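Local coordinates for Baccell_00856 (PDB 5MVH), which probably hydrolyses glycosidic bonds as a beta-propeller glycoside hydrolase of the rhamnosidase type, at residues G61-G66 with K78-K83; F400-K405 with Q418-L423; Y102-F107 with Y116-A121; Q22-G27 with D71-T76. All blocks are in the same frame, centred on the assembly; numbering follows the deposited sequence.

Interaction 1: G61-G66 with K78-K83; sequences GYLVLG and KRTQYK
The third and fourth strands of a four-stranded antiparallel propeller blade meet here, 62-69 with the edge strand 76-80, and a beta bulge shifts their register by two between Y62 and V64. L65 and K78 form a hydrogen-bonded pair, with L65 N to K78 O at 2.9 Å. At the bulge, L63 N bonds to Y82 O. L63 O accepts two bonds from T80, one from the backbone N and one from OG1 at 2.8 Å. The hydroxyl is tilted from the carbonyl plane, while the N-H comes nearly along the C=O axis. T80 also lays its CG2 against L65 CG, 3.7 Å away.

The Y62 ring is clasped on both faces. The R79 guanidinium lies flat over the ring centre, planes 9° apart, with CZ 3.8 Å from the centroid: a cation-pi stack. R79 reaches it through a bend at chi3 (74°). On the opposite face K83 CE makes a CH-pi contact, 3.7 Å from the centroid. K83 NZ bonds to D60 O and, through a water, links to Y62 OH. This is an edge-strand hairpin of a beta-propeller blade, interrupted by a beta bulge.

Interaction 2: F400-K405 with Q418-L423; sequences FVQHTK and QPVYVL
Strands 400-402 and 418-423 run antiparallel, their axes 4.7 Å apart at an angle of 148°, with V401 and Y421 as the hydrogen-bonded pair. They belong to a three-stranded antiparallel sheet of the propeller, in which 418-425 is the middle strand and 23-29 lies on its other side. Y421 N to V401 O is short and nearly straight, 2.7 Å with 172° at the hydrogen. The return bond, V401 N to Y421 O, is 2.9 Å.

On the face that carries F400 and V420, methyl CG1 of V420 sits over the F400 ring, 3.3 Å from CZ. The F400 torsion (chi1 -174°) places the ring across the valine. The other methyl, V420 CG2, packs on the amide carbon CD of Q402 at 3.7 Å. On the face of V401 and Y421, V401 CG2 touches L423 CB.

The extended Q402 chain brings its amide to Q418. Its NE2 gives a long bond to Q418 O, coming from above the carbonyl plane. NE2 also bonds to Y30 O and OE1 to N36, so the amide is held at both ends. One water joins the two segments: it accepts from H403 N at 2.9 Å and donates to P419 O at 2.7 Å.

Interaction 3: Y102-F107 with Y116-A121; sequences YLHLSF and YCRSTA
H104 and Y116 mark the tightly packed face of this hairpin, where their rings lie side by side and meet rim to rim. H104 ND1 and Y116 OH share a 2.7 Å hydrogen bond. The hydroxyl lies near the imidazole plane, and W180 NE1 also bonds to it. D98 holds H104 NE2, so the imidazole is fixed through both nitrogens. R118 CG covers one face of that ring, 3.9 Å from its centroid. On the opposite face of the sheet, C117 SG makes a sulfur-aromatic contact at the edge of the F107 ring, 3.8 Å from CE1.

Toward Y102 and T120 the contact is looser and nearer solvent. S119 OG accepts from L103 N at 2.9 Å and donates to A121 O at 2.7 Å. Without the hydroxyl, as in an alanine here, L103 N and A121 O would probably lose these mates. The Y102 ring rests against A121 and meets S119 O near its edge. L105 N to C117 O, 2.8 Å, belongs to the hydrogen-bonded pair typical of an antiparallel hairpin in a propeller blade.

Interaction 4: Q22-G27 with D71-T76; sequences QLVEVG and DSDQWT. Unlike the reference sequence in segment 22-27: Q22 (reference Arg).
D73 O takes a 2.6 Å bond from a water that also donates to E25 O at 2.7 Å, tying the loop 71-76 to strand 23-29. A second water spans L23 O and D73 OD2 with longer bonds. No direct hydrogen bond crosses between the segments.

The apolar part centres on W75. V26 CG2 stands over the face of its five-membered ring, 3.7 Å from the centroid and 16° off the normal, a CH-pi contact. V24 comes from another side: its CG1 lies in the indole plane, 3.5 Å from NE1. With its CG anti to the carbonyl carbon (chi1 -72°), W75 turns the pyrrole side of the indole to both valines. NE1 is buried here without a polar partner.

The contact packs the loop between strands 62-69 and 76-80 of one propeller blade on an edge strand of the neighbouring sheet. Shrinking W75 to an alanine is likely to open a gap beside V24 and V26, with V26 CG2 losing the ring it lies over.

V24 also reaches D73, its CG2 lying 3.7 Å from OD1. Within the loop, S72 OG accepts from Q74 N, forming an ST turn.

In the fold
The four contacts lie in three successive sheets of the propeller. Interactions 2 and 4 share one sheet: V420 bonds through its backbone to V26 and G27, with V420 O to V26 N at 2.8 Å. Interaction 4 then reaches the next blade, where W75 CE3 packs 3.8 Å from G66 C of interaction 1. Interaction 1 in turn meets interaction 3 in the following blade. There L63 CD2 lies 3.7 Å from F107 CD1, and Y82 CG lies 3.6 Å from F107 CZ. The centres of interactions 1 and 3 are about 12 Å apart. Interactions 2 and 3 do not touch; their centres are about 23 Å apart.

Interaction 1: G61-G66 with K78-K83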
loop_
_atom_site.group_PDB
_atom_site.type_symbol
_atom_site.label_atom_id
_atom_site.label_comp_id
_atom_site.label_asym_id
_atom_site.label_seq_id
_atom_site.Cartn_x
_atom_site.Cartn_y
_atom_site.Cartn_z
ATOM N N GLY A 61 6.455 -16.383 14.243
ATOM C CA GLY A 61 6.591 -16.332 12.799
ATOM C C GLY A 61 5.432 -16.915 12.021
ATOM O O GLY A 61 5.518 -17.004 10.805
ATOM N N TYR A 62 4.357 -17.332 12.705
ATOM C CA TYR A 62 3.189 -17.934 12.015
ATOM C C TYR A 62 2.268 -16.879 11.445
ATOM O O TYR A 62 2.029 -15.874 12.076
ATOM C CB TYR A 62 2.363 -18.817 12.954
ATOM C CG TYR A 62 3.095 -20.052 13.334
ATOM C CD1 TYR A 62 3.966 -20.053 14.413
ATOM C CD2 TYR A 62 2.952 -21.221 12.592
ATOM C CE1 TYR A 62 4.670 -21.197 14.768
ATOM C CE2 TYR A 62 3.647 -22.386 12.933
ATOM C CZ TYR A 62 4.509 -22.370 14.019
ATOM O OH TYR A 62 5.222 -23.513 14.384
ATOM N N LEU A 63 1.750 -17.159 10.257
ATOM C CA LEU A 63 0.693 -16.371 9.639
ATOM C C LEU A 63 -0.590 -16.592 10.410
ATOM O O LEU A 63 -1.080 -17.711 10.478
ATOM C CB LEU A 63 0.533 -16.747 8.158
ATOM C CG LEU A 63 -0.699 -16.294 7.358
ATOM C CD1 LEU A 63 -0.953 -14.798 7.430
ATOM C CD2 LEU A 63 -0.497 -16.711 5.914
ATOM N N VAL A 64 -1.084 -15.509 11.012
ATOM C CA VAL A 64 -2.337 -15.464 11.759
ATOM C C VAL A 64 -3.386 -14.709 10.959
ATOM O O VAL A 64 -3.082 -13.655 10.391
ATOM C CB VAL A 64 -2.131 -14.771 13.126
ATOM C CG1 VAL A 64 -3.450 -14.602 13.870
ATOM C CG2 VAL A 64 -1.125 -15.564 13.937
ATOM N N LEU A 65 -4.594 -15.274 10.881
ATOM C CA LEU A 65 -5.782 -14.576 10.342
ATOM C C LEU A 65 -6.733 -14.246 11.467
ATOM O O LEU A 65 -6.841 -14.994 12.441
ATOM C CB LEU A 65 -6.510 -15.414 9.295
ATOM C CG LEU A 65 -5.695 -15.975 8.163
ATOM C CD1 LEU A 65 -6.537 -16.900 7.286
ATOM C CD2 LEU A 65 -5.109 -14.847 7.321
ATOM N N GLY A 66 -7.420 -13.115 11.352
ATOM C CA GLY A 66 -8.440 -12.752 12.321
ATOM C C GLY A 66 -9.666 -12.178 11.640
ATOM O O GLY A 66 -9.594 -11.663 10.504
ATOM N N LYS A 78 -7.029 -17.253 14.030
ATOM C CA LYS A 78 -6.623 -18.576 13.566
ATOM C C LYS A 78 -5.150 -18.530 13.252
ATOM O O LYS A 78 -4.707 -17.704 12.421
ATOM C CB LYS A 78 -7.398 -18.953 12.312
ATOM C CG LYS A 78 -6.867 -20.181 11.574
ATOM C CD LYS A 78 -7.173 -21.470 12.322
ATOM C CE LYS A 78 -6.894 -22.667 11.428
ATOM N NZ LYS A 78 -6.728 -23.896 12.227
ATOM N N ARG A 79 -4.380 -19.419 13.888
ATOM C CA ARG A 79 -2.983 -19.576 13.521
ATOM C C ARG A 79 -2.969 -20.586 12.389
ATOM O O ARG A 79 -3.337 -21.737 12.589
ATOM C CB ARG A 79 -2.125 -20.056 14.696
ATOM C CG ARG A 79 -0.654 -19.717 14.504
ATOM C CD ARG A 79 0.224 -20.309 15.582
ATOM N NE ARG A 79 0.383 -21.743 15.388
ATOM C CZ ARG A 79 1.211 -22.542 16.066
ATOM N NH1 ARG A 79 2.025 -22.079 17.028
ATOM N NH2 ARG A 79 1.215 -23.839 15.767
ATOM N N THR A 80 -2.536 -20.160 11.205
ATOM C CA THR A 80 -2.598 -21.002 10.015
ATOM C C THR A 80 -1.428 -21.972 9.996
ATOM O O THR A 80 -0.567 -21.942 10.875
ATOM C CB THR A 80 -2.594 -20.174 8.719
ATOM O OG1 THR A 80 -1.290 -19.615 8.501
ATOM C CG2 THR A 80 -3.668 -19.051 8.796
ATOM N N GLN A 81 -1.394 -22.804 8.967
ATOM C CA GLN A 81 -0.316 -23.790 8.784
ATOM C C GLN A 81 1.015 -23.217 8.320
ATOM O O GLN A 81 2.018 -23.959 8.248
ATOM C CB GLN A 81 -0.767 -24.871 7.784
ATOM C CG GLN A 81 -1.018 -24.454 6.338
ATOM C CD GLN A 81 -2.445 -23.996 6.074
ATOM O OE1 GLN A 81 -3.003 -23.242 6.853
ATOM N NE2 GLN A 81 -3.015 -24.421 4.965
ATOM N N TYR A 82 1.021 -21.925 7.951
ATOM C CA TYR A 82 2.155 -21.279 7.312
ATOM C C TYR A 82 2.957 -20.358 8.200
ATOM O O TYR A 82 2.451 -19.727 9.141
ATOM C CB TYR A 82 1.696 -20.445 6.106
ATOM C CG TYR A 82 0.929 -21.225 5.084
ATOM C CD1 TYR A 82 1.569 -22.136 4.286
ATOM C CD2 TYR A 82 -0.441 -21.046 4.919
ATOM C CE1 TYR A 82 0.885 -22.875 3.355
ATOM C CE2 TYR A 82 -1.140 -21.772 3.980
ATOM C CZ TYR A 82 -0.471 -22.682 3.196
ATOM O OH TYR A 82 -1.121 -23.443 2.283
ATOM N N LYS A 83 4.236 -20.282 7.883
ATOM C CA LYS A 83 5.135 -19.318 8.516
ATOM C C LYS A 83 5.769 -18.473 7.441
ATOM O O LYS A 83 5.586 -18.714 6.244
ATOM C CB LYS A 83 6.230 -20.010 9.310
ATOM C CG LYS A 83 5.713 -20.997 10.329
ATOM C CD LYS A 83 6.819 -21.389 11.276
ATOM C CE LYS A 83 7.094 -20.320 12.312
ATOM N NZ LYS A 83 8.398 -20.535 13.016
HETATM O O HOH W 1 8.180 -22.858 14.074
#

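Interaction 2: F400-K405 with Q418-L423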
loop_
_atom_site.group_PDB
_atom_site.type_symbol
_atom_site.label_atom_id
_atom_site.label_comp_id
_atom_site.label_asym_id
_atom_site.label_seq_id
_atom_site.Cartn_x
_atom_site.Cartn_y
_atom_site.Cartn_z
ATOM N N PHE A 400 -4.073 -0.445 10.737
ATOM C CA PHE A 400 -3.318 -1.525 11.389
ATOM C C PHE A 400 -2.224 -0.841 12.183
ATOM O O PHE A 400 -1.421 -0.115 11.602
ATOM C CB PHE A 400 -2.721 -2.458 10.320
ATOM C CG PHE A 400 -2.049 -3.691 10.878
ATOM C CD1 PHE A 400 -0.799 -3.595 11.482
ATOM C CD2 PHE A 400 -2.636 -4.939 10.761
ATOM C CE1 PHE A 400 -0.159 -4.722 11.998
ATOM C CE2 PHE A 400 -2.002 -6.074 11.260
ATOM C CZ PHE A 400 -0.760 -5.967 11.889
ATOM N N VAL A 401 -2.209 -1.029 13.510
ATOM C CA VAL A 401 -1.250 -0.343 14.379
ATOM C C VAL A 401 -0.533 -1.402 15.222
ATOM O O VAL A 401 -1.192 -2.255 15.836
ATOM C CB VAL A 401 -1.952 0.690 15.288
ATOM C CG1 VAL A 401 -1.016 1.196 16.373
ATOM C CG2 VAL A 401 -2.468 1.851 14.447
ATOM N N GLN A 402 0.789 -1.326 15.236
ATOM C CA GLN A 402 1.640 -2.190 16.058
ATOM C C GLN A 402 3.010 -1.555 16.208
ATOM O O GLN A 402 3.567 -1.040 15.245
ATOM C CB GLN A 402 1.812 -3.569 15.411
ATOM C CG GLN A 402 2.530 -4.595 16.283
ATOM C CD GLN A 402 3.054 -5.782 15.514
ATOM O OE1 GLN A 402 3.016 -5.818 14.285
ATOM N NE2 GLN A 402 3.579 -6.768 16.243
ATOM N N HIS A 403 3.554 -1.640 17.412
ATOM C CA HIS A 403 4.897 -1.163 17.734
ATOM C C HIS A 403 5.885 -2.187 17.226
ATOM O O HIS A 403 5.922 -3.307 17.727
ATOM C CB HIS A 403 5.052 -0.973 19.258
ATOM C CG HIS A 403 6.368 -0.369 19.699
ATOM N ND1 HIS A 403 7.419 -0.131 18.845
ATOM C CD2 HIS A 403 6.795 0.011 20.923
ATOM C CE1 HIS A 403 8.426 0.394 19.518
ATOM N NE2 HIS A 403 8.074 0.496 20.783
ATOM N N THR A 404 6.689 -1.819 16.236
ATOM C CA THR A 404 7.723 -2.708 15.730
ATOM C C THR A 404 9.047 -1.955 15.695
ATOM O O THR A 404 9.058 -0.732 15.800
ATOM C CB THR A 404 7.402 -3.203 14.310
ATOM O OG1 THR A 404 7.418 -2.084 13.408
ATOM C CG2 THR A 404 6.045 -3.896 14.265
ATOM N N LYS A 405 10.140 -2.694 15.519
ATOM C CA LYS A 405 11.502 -2.153 15.485
ATOM C C LYS A 405 12.249 -2.626 14.239
ATOM O O LYS A 405 11.849 -3.586 13.607
ATOM C CB LYS A 405 12.245 -2.512 16.784
ATOM C CG LYS A 405 11.784 -1.656 17.959
ATOM C CD LYS A 405 12.534 -1.935 19.250
ATOM C CE LYS A 405 12.069 -0.969 20.315
ATOM N NZ LYS A 405 12.781 -1.211 21.594
ATOM N N GLN A 418 4.564 -7.541 20.303
ATOM C CA GLN A 418 3.762 -6.411 20.761
ATOM C C GLN A 418 2.365 -6.544 20.219
ATOM O O GLN A 418 2.190 -7.151 19.166
ATOM C CB GLN A 418 4.362 -5.088 20.296
ATOM C CG GLN A 418 5.773 -4.801 20.810
ATOM C CD GLN A 418 5.833 -4.762 22.327
ATOM O OE1 GLN A 418 6.666 -5.429 22.957
ATOM N NE2 GLN A 418 4.929 -4.006 22.920
ATOM N N PRO A 419 1.365 -6.000 20.937
ATOM C CA PRO A 419 -0.009 -6.114 20.473
ATOM C C PRO A 419 -0.251 -5.426 19.139
ATOM O O PRO A 419 0.207 -4.302 18.932
ATOM C CB PRO A 419 -0.839 -5.412 21.555
ATOM C CG PRO A 419 0.017 -5.370 22.750
ATOM C CD PRO A 419 1.445 -5.423 22.295
ATOM N N VAL A 420 -0.964 -6.138 18.271
ATOM C CA VAL A 420 -1.529 -5.604 17.033
ATOM C C VAL A 420 -2.879 -5.010 17.405
ATOM O O VAL A 420 -3.679 -5.679 18.062
ATOM C CB VAL A 420 -1.691 -6.723 15.980
ATOM C CG1 VAL A 420 -2.390 -6.215 14.722
ATOM C CG2 VAL A 420 -0.338 -7.321 15.639
ATOM N N TYR A 421 -3.125 -3.765 17.001
ATOM C CA TYR A 421 -4.393 -3.090 17.241
ATOM C C TYR A 421 -4.998 -2.609 15.948
ATOM O O TYR A 421 -4.274 -2.366 14.993
ATOM C CB TYR A 421 -4.228 -1.835 18.100
ATOM C CG TYR A 421 -3.567 -1.994 19.456
ATOM C CD1 TYR A 421 -4.314 -2.349 20.582
ATOM C CD2 TYR A 421 -2.212 -1.716 19.621
ATOM C CE1 TYR A 421 -3.713 -2.475 21.831
ATOM C CE2 TYR A 421 -1.599 -1.829 20.858
ATOM C CZ TYR A 421 -2.345 -2.186 21.962
ATOM O OH TYR A 421 -1.688 -2.284 23.182
ATOM N N VAL A 422 -6.320 -2.445 15.931
ATOM C CA VAL A 422 -6.987 -1.650 14.900
ATOM C C VAL A 422 -7.419 -0.330 15.529
ATOM O O VAL A 422 -8.086 -0.310 16.557
ATOM C CB VAL A 422 -8.180 -2.369 14.258
ATOM C CG1 VAL A 422 -8.892 -1.457 13.250
ATOM C CG2 VAL A 422 -7.690 -3.634 13.576
ATOM N N LEU A 423 -7.013 0.772 14.903
ATOM C CA LEU A 423 -7.298 2.109 15.394
ATOM C C LEU A 423 -8.216 2.854 14.440
ATOM O O LEU A 423 -7.857 3.049 13.260
ATOM C CB LEU A 423 -5.982 2.865 15.569
ATOM C CG LEU A 423 -6.062 4.315 16.039
ATOM C CD1 LEU A 423 -6.888 4.426 17.304
ATOM C CD2 LEU A 423 -4.660 4.842 16.262
HETATM O O HOH W 2 1.893 -2.362 19.626
#

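Interaction 3: Y102-F107 with Y116-A121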
loop_
_atom_site.group_PDB
_atom_site.type_symbol
_atom_site.label_atom_id
_atom_site.label_comp_id
_atom_site.label_asym_id
_atom_site.label_seq_id
_atom_site.Cartn_x
_atom_site.Cartn_y
_atom_site.Cartn_z
ATOM N N TYR A 102 -14.441 -15.242 -0.300
ATOM C CA TYR A 102 -13.209 -16.027 -0.137
ATOM C C TYR A 102 -12.034 -15.090 0.139
ATOM O O TYR A 102 -11.892 -14.050 -0.522
ATOM C CB TYR A 102 -12.891 -16.860 -1.370
ATOM C CG TYR A 102 -13.863 -17.991 -1.656
ATOM C CD1 TYR A 102 -13.687 -19.238 -1.092
ATOM C CD2 TYR A 102 -14.930 -17.807 -2.534
ATOM C CE1 TYR A 102 -14.565 -20.279 -1.359
ATOM C CE2 TYR A 102 -15.805 -18.846 -2.812
ATOM C CZ TYR A 102 -15.620 -20.070 -2.226
ATOM O OH TYR A 102 -16.506 -21.092 -2.510
ATOM N N LEU A 103 -11.208 -15.475 1.110
ATOM C CA LEU A 103 -9.961 -14.769 1.388
ATOM C C LEU A 103 -8.874 -15.261 0.440
ATOM O O LEU A 103 -8.762 -16.457 0.191
ATOM C CB LEU A 103 -9.497 -15.004 2.829
ATOM C CG LEU A 103 -10.224 -14.339 3.989
ATOM C CD1 LEU A 103 -11.631 -14.893 4.235
ATOM C CD2 LEU A 103 -9.364 -14.538 5.218
ATOM N N HIS A 104 -8.101 -14.317 -0.101
ATOM C CA HIS A 104 -6.927 -14.600 -0.892
ATOM C C HIS A 104 -5.720 -14.035 -0.122
ATOM O O HIS A 104 -5.733 -12.860 0.303
ATOM C CB HIS A 104 -7.044 -13.921 -2.275
ATOM C CG HIS A 104 -8.187 -14.424 -3.097
ATOM N ND1 HIS A 104 -8.013 -15.117 -4.272
ATOM C CD2 HIS A 104 -9.527 -14.304 -2.929
ATOM C CE1 HIS A 104 -9.195 -15.434 -4.772
ATOM N NE2 HIS A 104 -10.132 -14.941 -3.981
ATOM N N LEU A 105 -4.688 -14.867 0.021
ATOM C CA LEU A 105 -3.512 -14.556 0.811
ATOM C C LEU A 105 -2.291 -14.777 -0.026
ATOM O O LEU A 105 -2.183 -15.773 -0.735
ATOM C CB LEU A 105 -3.418 -15.456 2.054
ATOM C CG LEU A 105 -4.056 -15.008 3.364
ATOM C CD1 LEU A 105 -3.317 -13.819 3.974
ATOM C CD2 LEU A 105 -5.550 -14.702 3.222
ATOM N N SER A 106 -1.369 -13.830 0.017
ATOM C CA SER A 106 -0.067 -14.019 -0.599
ATOM C C SER A 106 0.957 -13.417 0.331
ATOM O O SER A 106 0.736 -12.325 0.895
ATOM C CB SER A 106 -0.015 -13.415 -1.998
ATOM O OG SER A 106 1.196 -13.733 -2.626
ATOM N N PHE A 107 2.057 -14.126 0.545
ATOM C CA PHE A 107 2.926 -13.817 1.690
ATOM C C PHE A 107 4.348 -14.355 1.548
ATOM O O PHE A 107 4.620 -15.276 0.743
ATOM C CB PHE A 107 2.302 -14.389 2.999
ATOM C CG PHE A 107 1.907 -15.850 2.891
ATOM C CD1 PHE A 107 0.662 -16.230 2.382
ATOM C CD2 PHE A 107 2.789 -16.852 3.290
ATOM C CE1 PHE A 107 0.321 -17.584 2.264
ATOM C CE2 PHE A 107 2.441 -18.185 3.192
ATOM C CZ PHE A 107 1.224 -18.556 2.659
ATOM N N TYR A 116 0.753 -18.307 -2.520
ATOM C CA TYR A 116 -0.633 -17.876 -2.711
ATOM C C TYR A 116 -1.605 -18.972 -2.239
ATOM O O TYR A 116 -1.478 -20.137 -2.649
ATOM C CB TYR A 116 -0.868 -17.475 -4.174
ATOM C CG TYR A 116 -2.323 -17.302 -4.511
ATOM C CD1 TYR A 116 -3.087 -16.327 -3.878
ATOM C CD2 TYR A 116 -2.949 -18.128 -5.455
ATOM C CE1 TYR A 116 -4.445 -16.184 -4.162
ATOM C CE2 TYR A 116 -4.303 -17.979 -5.761
ATOM C CZ TYR A 116 -5.036 -17.009 -5.109
ATOM O OH TYR A 116 -6.373 -16.887 -5.410
ATOM N N CYS A 117 -2.567 -18.569 -1.408
ATOM C CA CYS A 117 -3.568 -19.463 -0.784
ATOM C C CYS A 117 -4.937 -18.792 -0.836
ATOM O O CYS A 117 -5.025 -17.574 -0.692
ATOM C CB CYS A 117 -3.214 -19.694 0.712
ATOM S SG CYS A 117 -1.606 -20.473 0.839
ATOM N N ARG A 118 -5.991 -19.587 -0.999
ATOM C CA ARG A 118 -7.361 -19.094 -0.832
ATOM C C ARG A 118 -7.995 -19.811 0.335
ATOM O O ARG A 118 -7.639 -20.951 0.616
ATOM C CB ARG A 118 -8.201 -19.333 -2.086
ATOM C CG ARG A 118 -7.779 -18.537 -3.309
ATOM C CD ARG A 118 -8.527 -18.969 -4.580
ATOM N NE ARG A 118 -8.112 -20.269 -5.094
ATOM C CZ ARG A 118 -8.697 -20.928 -6.097
ATOM N NH1 ARG A 118 -9.756 -20.422 -6.748
ATOM N NH2 ARG A 118 -8.218 -22.120 -6.466
ATOM N N SER A 119 -8.943 -19.151 0.995
ATOM C CA SER A 119 -9.698 -19.815 2.051
ATOM C C SER A 119 -10.539 -20.924 1.406
ATOM O O SER A 119 -10.861 -20.891 0.209
ATOM C CB SER A 119 -10.574 -18.848 2.837
ATOM O OG SER A 119 -11.571 -18.252 2.015
ATOM N N THR A 120 -10.846 -21.923 2.213
ATOM C CA THR A 120 -11.582 -23.087 1.751
ATOM C C THR A 120 -13.088 -22.831 1.689
ATOM O O THR A 120 -13.827 -23.573 1.047
ATOM C CB THR A 120 -11.305 -24.248 2.663
ATOM O OG1 THR A 120 -11.737 -23.903 3.973
ATOM C CG2 THR A 120 -9.763 -24.579 2.624
ATOM N N ALA A 121 -13.539 -21.772 2.338
ATOM C CA ALA A 121 -14.900 -21.344 2.155
ATOM C C ALA A 121 -14.978 -19.845 2.285
ATOM O O ALA A 121 -14.021 -19.220 2.775
ATOM C CB ALA A 121 -15.789 -22.012 3.200
#

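Interaction 4: Q22-G27 with D71-T76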
loop_
_atom_site.group_PDB
_atom_site.type_symbol
_atom_site.label_atom_id
_atom_site.label_comp_id
_atom_site.label_asym_id
_atom_site.label_seq_id
_atom_site.Cartn_x
_atom_site.Cartn_y
_atom_site.Cartn_z
ATOM N N GLN A 22 -10.432 5.260 19.512
ATOM C CA GLN A 22 -10.365 3.956 20.209
ATOM C C GLN A 22 -9.459 2.886 19.567
ATOM O O GLN A 22 -9.351 2.787 18.348
ATOM C CB GLN A 22 -11.776 3.370 20.353
ATOM N N LEU A 23 -8.871 2.055 20.420
ATOM C CA LEU A 23 -7.757 1.191 20.061
ATOM C C LEU A 23 -8.096 -0.268 20.395
ATOM O O LEU A 23 -7.994 -0.701 21.549
ATOM C CB LEU A 23 -6.497 1.673 20.793
ATOM C CG LEU A 23 -5.150 1.123 20.331
ATOM C CD1 LEU A 23 -4.806 1.611 18.928
ATOM C CD2 LEU A 23 -4.043 1.514 21.305
ATOM N N VAL A 24 -8.496 -1.028 19.378
ATOM C CA VAL A 24 -8.986 -2.396 19.572
ATOM C C VAL A 24 -7.851 -3.396 19.407
ATOM O O VAL A 24 -7.322 -3.562 18.311
ATOM C CB VAL A 24 -10.137 -2.716 18.593
ATOM C CG1 VAL A 24 -10.719 -4.123 18.825
ATOM C CG2 VAL A 24 -11.237 -1.652 18.725
ATOM N N GLU A 25 -7.529 -4.091 20.502
ATOM C CA GLU A 25 -6.458 -5.092 20.536
ATOM C C GLU A 25 -6.870 -6.395 19.833
ATOM O O GLU A 25 -7.975 -6.937 20.051
ATOM C CB GLU A 25 -6.041 -5.355 21.997
ATOM C CG GLU A 25 -4.814 -6.254 22.159
ATOM C CD GLU A 25 -4.273 -6.287 23.578
ATOM O OE1 GLU A 25 -3.360 -7.078 23.851
ATOM O OE2 GLU A 25 -4.742 -5.510 24.423
ATOM N N VAL A 26 -5.954 -6.915 19.027
ATOM C CA VAL A 26 -6.195 -8.090 18.227
ATOM C C VAL A 26 -5.471 -9.265 18.860
ATOM O O VAL A 26 -6.105 -10.204 19.374
ATOM C CB VAL A 26 -5.733 -7.862 16.766
ATOM C CG1 VAL A 26 -5.795 -9.155 15.958
ATOM C CG2 VAL A 26 -6.575 -6.751 16.141
ATOM N N GLY A 27 -4.148 -9.187 18.860
ATOM C CA GLY A 27 -3.303 -10.244 19.392
ATOM C C GLY A 27 -1.860 -9.840 19.302
ATOM O O GLY A 27 -1.536 -8.808 18.704
ATOM N N ASP A 71 -19.053 -4.076 14.611
ATOM C CA ASP A 71 -19.662 -3.523 15.843
ATOM C C ASP A 71 -19.163 -4.190 17.146
ATOM O O ASP A 71 -19.741 -3.953 18.212
ATOM C CB ASP A 71 -21.194 -3.566 15.750
ATOM C CG ASP A 71 -21.758 -4.971 15.790
ATOM O OD1 ASP A 71 -20.989 -5.958 15.697
ATOM O OD2 ASP A 71 -22.992 -5.089 15.914
ATOM N N SER A 72 -18.119 -5.024 17.059
ATOM C CA SER A 72 -17.552 -5.720 18.214
ATOM C C SER A 72 -16.073 -5.389 18.380
ATOM O O SER A 72 -15.370 -5.068 17.406
ATOM C CB SER A 72 -17.728 -7.239 18.036
ATOM O OG SER A 72 -17.070 -7.992 19.043
ATOM N N ASP A 73 -15.598 -5.493 19.617
ATOM C CA ASP A 73 -14.160 -5.431 19.912
ATOM C C ASP A 73 -13.503 -6.814 19.961
ATOM O O ASP A 73 -12.298 -6.905 20.163
ATOM C CB ASP A 73 -13.914 -4.687 21.235
ATOM C CG ASP A 73 -13.901 -3.169 21.062
ATOM O OD1 ASP A 73 -14.563 -2.642 20.132
ATOM O OD2 ASP A 73 -13.209 -2.496 21.861
ATOM N N GLN A 74 -14.280 -7.875 19.743
ATOM C CA GLN A 74 -13.805 -9.244 19.938
ATOM C C GLN A 74 -13.383 -9.881 18.618
ATOM O O GLN A 74 -14.187 -10.015 17.696
ATOM C CB GLN A 74 -14.896 -10.090 20.600
ATOM N N TRP A 75 -12.120 -10.286 18.549
ATOM C CA TRP A 75 -11.559 -10.915 17.366
ATOM C C TRP A 75 -11.538 -12.438 17.515
ATOM O O TRP A 75 -11.281 -12.946 18.602
ATOM C CB TRP A 75 -10.155 -10.369 17.110
ATOM C CG TRP A 75 -10.142 -8.953 16.606
ATOM C CD1 TRP A 75 -10.210 -7.793 17.350
ATOM C CD2 TRP A 75 -10.079 -8.537 15.239
ATOM N NE1 TRP A 75 -10.171 -6.695 16.519
ATOM C CE2 TRP A 75 -10.085 -7.120 15.226
ATOM C CE3 TRP A 75 -10.020 -9.222 14.023
ATOM C CZ2 TRP A 75 -10.034 -6.380 14.040
ATOM C CZ3 TRP A 75 -9.968 -8.487 12.847
ATOM C CH2 TRP A 75 -9.961 -7.079 12.870
ATOM N N THR A 76 -11.856 -13.143 16.433
ATOM C CA THR A 76 -11.605 -14.560 16.313
ATOM C C THR A 76 -10.317 -14.735 15.521
ATOM O O THR A 76 -10.244 -14.292 14.380
ATOM C CB THR A 76 -12.779 -15.264 15.605
ATOM O OG1 THR A 76 -13.943 -15.177 16.425
ATOM C CG2 THR A 76 -12.512 -16.729 15.369
HETATM O O HOH W 3 -10.657 -1.385 23.341
HETATM O O HOH W 4 -10.158 -6.559 21.583
#